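Local coordinates for putative molybdenum cofactor biosynthesis protein (Corynebacterium diphtheriae, PDB 2G2C) that is of unknown function but probably binds molybdopterin and takes part in the biosynthesis of the molybdenum cofactor, at residues L102-G110 and D148-V156. Sequence-based numbering, arbitrary orientation.
Sequences LEQQILIHG and DTWAVISPV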
ATOM      1  N   LEU A 102      -1.848   2.438  13.486  1.00 13.78           N
ATOM      2  CA  LEU A 102      -1.565   3.292  12.332  1.00 13.93           C
ATOM      3  C   LEU A 102      -2.840   3.555  11.510  1.00 13.78           C
ATOM      4  O   LEU A 102      -3.084   4.693  11.072  1.00 13.45           O
ATOM      5  CB  LEU A 102      -0.468   2.684  11.461  1.00 13.20           C
ATOM      6  CG  LEU A 102       0.925   2.543  12.114  1.00 13.46           C
ATOM      7  CD1 LEU A 102       1.977   1.899  11.169  1.00 14.93           C
ATOM      8  CD2 LEU A 102       1.423   3.863  12.636  1.00 15.40           C
ATOM      9  N   GLU A 103      -3.651   2.514  11.274  1.00 13.56           N
ATOM     10  CA  GLU A 103      -4.946   2.720  10.642  1.00 14.08           C
ATOM     11  C   GLU A 103      -5.768   3.777  11.365  1.00 14.42           C
ATOM     12  O   GLU A 103      -6.417   4.613  10.749  1.00 13.63           O
ATOM     13  CB  GLU A 103      -5.770   1.417  10.638  1.00 13.34           C
ATOM     14  CG  GLU A 103      -5.014   0.306   9.903  1.00 13.07           C
ATOM     15  CD  GLU A 103      -5.659  -1.051   9.983  1.00 16.10           C
ATOM     16  OE1 GLU A 103      -6.819  -1.137  10.446  1.00 17.53           O
ATOM     17  OE2 GLU A 103      -4.980  -2.027   9.571  1.00 14.80           O
ATOM     18  N   GLN A 104      -5.794   3.669  12.681  1.00 14.35           N
ATOM     19  CA  GLN A 104      -6.556   4.597  13.504  1.00 15.07           C
ATOM     20  C   GLN A 104      -6.005   6.016  13.388  1.00 14.24           C
ATOM     21  O   GLN A 104      -6.801   6.980  13.310  1.00 14.99           O
ATOM     22  CB  GLN A 104      -6.598   4.096  14.958  1.00 15.95           C
ATOM     23  CG  GLN A 104      -7.439   2.823  15.043  1.00 18.75           C
ATOM     24  CD  GLN A 104      -7.400   2.214  16.409  1.00 23.94           C
ATOM     25  OE1 GLN A 104      -7.159   2.918  17.397  1.00 24.69           O
ATOM     26  NE2 GLN A 104      -7.670   0.904  16.489  1.00 27.50           N
ATOM     27  N   GLN A 105      -4.674   6.160  13.363  1.00 14.24           N
ATOM     28  CA  GLN A 105      -4.046   7.484  13.242  0.50 13.90           C
ATOM     29  C   GLN A 105      -4.354   8.111  11.887  1.00 14.49           C
ATOM     30  O   GLN A 105      -4.550   9.312  11.789  1.00 15.12           O
ATOM     31  CB  GLN A 105      -2.526   7.399  13.441  0.50 14.69           C
ATOM     32  CG  GLN A 105      -2.116   7.138  14.867  0.50 16.95           C
ATOM     33  CD  GLN A 105      -0.650   7.437  15.142  0.50 10.19           C
ATOM     34  OE1 GLN A 105      -0.297   7.977  16.210  0.50 20.97           O
ATOM     35  NE2 GLN A 105       0.223   7.086  14.188  0.50 19.58           N
ATOM     36  N   ILE A 106      -4.405   7.274  10.845  1.00 14.64           N
ATOM     37  CA  ILE A 106      -4.701   7.786   9.508  1.00 14.91           C
ATOM     38  C   ILE A 106      -6.097   8.406   9.511  1.00 16.06           C
ATOM     39  O   ILE A 106      -6.325   9.480   8.921  1.00 16.69           O
ATOM     40  CB  ILE A 106      -4.594   6.678   8.438  1.00 15.05           C
ATOM     41  CG1 ILE A 106      -3.147   6.309   8.209  1.00 14.01           C
ATOM     42  CG2 ILE A 106      -5.312   7.100   7.150  1.00 16.26           C
ATOM     43  CD1 ILE A 106      -2.981   4.942   7.509  1.00 12.85           C
ATOM     44  N   LEU A 107      -7.009   7.742  10.215  1.00 17.21           N
ATOM     45  CA  LEU A 107      -8.354   8.241  10.342  1.00 18.50           C
ATOM     46  C   LEU A 107      -8.430   9.494  11.243  1.00 18.48           C
ATOM     47  O   LEU A 107      -9.119  10.470  10.906  1.00 21.33           O
ATOM     48  CB  LEU A 107      -9.223   7.114  10.871  1.00 19.36           C
ATOM     49  CG  LEU A 107     -10.693   7.317  10.584  1.00 22.62           C
ATOM     50  CD1 LEU A 107     -10.976   7.760   9.126  1.00 24.20           C
ATOM     51  CD2 LEU A 107     -11.327   6.008  10.900  1.00 23.22           C
ATOM     52  N   ILE A 108      -7.705   9.495  12.368  1.00 18.39           N
ATOM     53  CA  ILE A 108      -7.666  10.658  13.254  1.00 19.50           C
ATOM     54  C   ILE A 108      -7.124  11.880  12.491  1.00 21.24           C
ATOM     55  O   ILE A 108      -7.706  12.975  12.560  1.00 22.99           O
ATOM     56  CB  ILE A 108      -6.818  10.368  14.511  1.00 19.07           C
ATOM     57  CG1 ILE A 108      -7.529   9.364  15.423  1.00 18.08           C
ATOM     58  CG2 ILE A 108      -6.475  11.676  15.272  1.00 20.19           C
ATOM     59  CD1 ILE A 108      -6.587   8.674  16.439  1.00 18.71           C
ATOM     60  N   HIS A 109      -6.051  11.666  11.730  1.00 22.32           N
ATOM     61  CA  HIS A 109      -5.415  12.733  10.922  1.00 24.33           C
ATOM     62  C   HIS A 109      -6.271  13.194   9.738  1.00 25.12           C
ATOM     63  O   HIS A 109      -6.221  14.363   9.348  1.00 26.79           O
ATOM     64  CB  HIS A 109      -4.048  12.276  10.381  1.00 24.57           C
ATOM     65  CG  HIS A 109      -3.284  13.360   9.677  1.00 27.12           C
ATOM     66  ND1 HIS A 109      -3.049  13.348   8.318  1.00 28.66           N
ATOM     67  CD2 HIS A 109      -2.729  14.506  10.144  1.00 28.51           C
ATOM     68  CE1 HIS A 109      -2.366  14.429   7.982  1.00 26.64           C
ATOM     69  NE2 HIS A 109      -2.145  15.139   9.073  1.00 28.74           N
ATOM     70  N   GLY A 110      -7.025  12.287   9.129  1.00 25.78           N
ATOM     71  CA  GLY A 110      -7.838  12.610   7.956  1.00 26.69           C
ATOM     72  C   GLY A 110      -9.279  12.981   8.298  1.00 28.12           C
ATOM     73  O   GLY A 110      -9.926  13.759   7.578  1.00 29.81           O
ATOM     74  N   ASP A 148      -2.852  11.893   3.203  1.00 14.29           N
ATOM     75  CA  ASP A 148      -3.160  11.662   4.618  1.00 14.86           C
ATOM     76  C   ASP A 148      -2.576  10.321   5.106  1.00 14.48           C
ATOM     77  O   ASP A 148      -2.028  10.226   6.221  1.00 16.26           O
ATOM     78  CB  ASP A 148      -4.661  11.709   4.866  1.00 16.75           C
ATOM     79  CG  ASP A 148      -5.211  13.129   4.886  1.00 18.72           C
ATOM     80  OD1 ASP A 148      -4.447  14.109   5.074  1.00 22.80           O
ATOM     81  OD2 ASP A 148      -6.438  13.259   4.688  1.00 23.02           O
ATOM     82  N   THR A 149      -2.677   9.297   4.268  1.00 13.18           N
ATOM     83  CA  THR A 149      -2.079   8.010   4.641  1.00 13.28           C
ATOM     84  C   THR A 149      -0.576   8.176   4.790  1.00 13.63           C
ATOM     85  O   THR A 149       0.022   7.735   5.774  1.00 13.67           O
ATOM     86  CB  THR A 149      -2.407   6.942   3.570  1.00 12.61           C
ATOM     87  OG1 THR A 149      -3.813   6.667   3.651  1.00 14.41           O
ATOM     88  CG2 THR A 149      -1.590   5.689   3.776  1.00 14.34           C
ATOM     89  N   TRP A 150       0.036   8.841   3.802  1.00 11.90           N
ATOM     90  CA  TRP A 150       1.473   9.037   3.794  1.00 12.87           C
ATOM     91  C   TRP A 150       1.939   9.832   5.016  1.00 12.80           C
ATOM     92  O   TRP A 150       2.982   9.541   5.605  1.00 12.78           O
ATOM     93  CB  TRP A 150       1.903   9.755   2.501  1.00 13.24           C
ATOM     94  CG  TRP A 150       3.352   9.691   2.368  1.00 12.62           C
ATOM     95  CD1 TRP A 150       4.263  10.683   2.682  1.00 14.52           C
ATOM     96  CD2 TRP A 150       4.116   8.570   1.914  1.00 13.62           C
ATOM     97  NE1 TRP A 150       5.516  10.247   2.413  1.00 15.58           N
ATOM     98  CE2 TRP A 150       5.469   8.955   1.952  1.00 14.20           C
ATOM     99  CE3 TRP A 150       3.781   7.276   1.478  1.00 15.93           C
ATOM    100  CZ2 TRP A 150       6.510   8.092   1.571  1.00 15.11           C
ATOM    101  CZ3 TRP A 150       4.811   6.408   1.075  1.00 17.01           C
ATOM    102  CH2 TRP A 150       6.159   6.827   1.135  1.00 16.24           C
ATOM    103  N   ALA A 151       1.173  10.855   5.402  1.00 12.56           N
ATOM    104  CA  ALA A 151       1.546  11.673   6.558  1.00 12.76           C
ATOM    105  C   ALA A 151       1.695  10.868   7.821  1.00 12.93           C
ATOM    106  O   ALA A 151       2.494  11.206   8.700  1.00 13.22           O
ATOM    107  CB  ALA A 151       0.515  12.792   6.775  1.00 12.53           C
ATOM    108  N   VAL A 152       0.887   9.819   7.946  1.00 12.63           N
ATOM    109  CA  VAL A 152       0.989   8.959   9.132  1.00 14.66           C
ATOM    110  C   VAL A 152       2.080   7.899   8.991  1.00 14.60           C
ATOM    111  O   VAL A 152       2.837   7.619   9.938  1.00 16.06           O
ATOM    112  CB  VAL A 152      -0.358   8.310   9.441  1.00 14.44           C
ATOM    113  CG1 VAL A 152      -0.199   7.200  10.523  1.00 16.00           C
ATOM    114  CG2 VAL A 152      -1.387   9.400   9.859  1.00 14.66           C
ATOM    115  N   ILE A 153       2.150   7.276   7.819  1.00 14.70           N
ATOM    116  CA  ILE A 153       3.103   6.164   7.644  1.00 14.71           C
ATOM    117  C   ILE A 153       4.535   6.637   7.554  1.00 14.05           C
ATOM    118  O   ILE A 153       5.441   6.028   8.116  1.00 14.67           O
ATOM    119  CB  ILE A 153       2.759   5.365   6.348  1.00 15.37           C
ATOM    120  CG1 ILE A 153       1.362   4.753   6.502  1.00 16.40           C
ATOM    121  CG2 ILE A 153       3.873   4.306   5.988  1.00 17.70           C
ATOM    122  CD1 ILE A 153       1.235   3.718   7.576  1.00 17.38           C
ATOM    123  N   SER A 154       4.771   7.721   6.807  1.00 13.75           N
ATOM    124  CA  SER A 154       6.160   8.147   6.538  1.00 14.84           C
ATOM    125  C   SER A 154       7.026   8.254   7.789  1.00 15.40           C
ATOM    126  O   SER A 154       8.143   7.716   7.828  1.00 16.26           O
ATOM    127  CB  SER A 154       6.156   9.493   5.793  1.00 14.77           C
ATOM    128  OG  SER A 154       7.479   9.836   5.451  1.00 17.51           O
ATOM    129  N   PRO A 155       6.528   8.966   8.823  1.00 16.30           N
ATOM    130  CA  PRO A 155       7.406   9.138   9.975  1.00 17.42           C
ATOM    131  C   PRO A 155       7.721   7.832  10.714  1.00 17.39           C
ATOM    132  O   PRO A 155       8.702   7.785  11.451  1.00 18.43           O
ATOM    133  CB  PRO A 155       6.606  10.085  10.900  1.00 17.50           C
ATOM    134  CG  PRO A 155       5.569  10.698   9.997  1.00 19.92           C
ATOM    135  CD  PRO A 155       5.248   9.679   8.984  1.00 17.93           C
ATOM    136  N   VAL A 156       6.911   6.801  10.519  1.00 16.61           N
ATOM    137  CA  VAL A 156       7.153   5.582  11.302  0.50 16.68           C
ATOM    138  C   VAL A 156       7.859   4.479  10.519  1.00 16.99           C
ATOM    139  O   VAL A 156       8.218   3.452  11.082  1.00 16.15           O
ATOM    140  CB  VAL A 156       5.880   5.077  12.019  0.50 16.35           C
ATOM    141  CG1 VAL A 156       5.371   6.132  13.000  0.50 17.01           C
ATOM    142  CG2 VAL A 156       4.815   4.702  11.020  0.50 15.51           C
TER
HETATM  143  O   HOH W   1       2.553   8.134  12.657  1.00 36.61           O
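Val152 packs as a knob into a hole formed by Leu102, Gln105, Ile106 and His109 of the facing helix. Its two methyls point to different parts of the hole. CG1 lies 3.7 Å from Gln105 CB, on the side of Gln105 and Leu102. CG2 enters closer to the backbone, 3.7 Å from Ile106 CA, and also meets His109 CB. The chi1 of 169° sets this split: CG1 is anti to the backbone N and CG2 anti to the carbonyl carbon. Ile106 slants across the knob, and its CG1 touches Val152 CB at 3.6 Å. The other branch, CG2, reaches Thr149 OG1. That hydroxyl is hydrogen-bonded to Gly145 O, so a polar atom is satisfied within its own helix while it packs against a methyl.

The contact joins helix 100-109 to helix 143-153. The axes of the short segments approach to 8.8 Å, their directions 127° apart. Both helices belong to the alpha/beta fold of the probable molybdopterin-binding domain, built on a mixed sheet. Helix 143-153 lies between helix 100-109 and strand 135-139, where Thr149 and Ile153 rest on Val137.

At one end of the interface, Leu102 and Val156 run past each other in opposite senses, CD2 to CG2 at 3.8 Å in one of two conformers of Val156. Leu102 CD1 also meets Ile153 CD1, the two side chains crossing at about a right angle. At the other end, the His109 ring meets Ala151 obliquely, CE1 3.5 Å from Ala151 CB. The Asp148 carboxylate stands almost perpendicular to this ring, 87° between planes, with OD1 3.6 Å from His109 CE1. Asp148 OD2 lies against Gly110 CA. A water donates to Val152 O at 2.8 Å. Its link to Gln105 NE2 is weak and doubtful, because it holds for one of two conformers of that side chain.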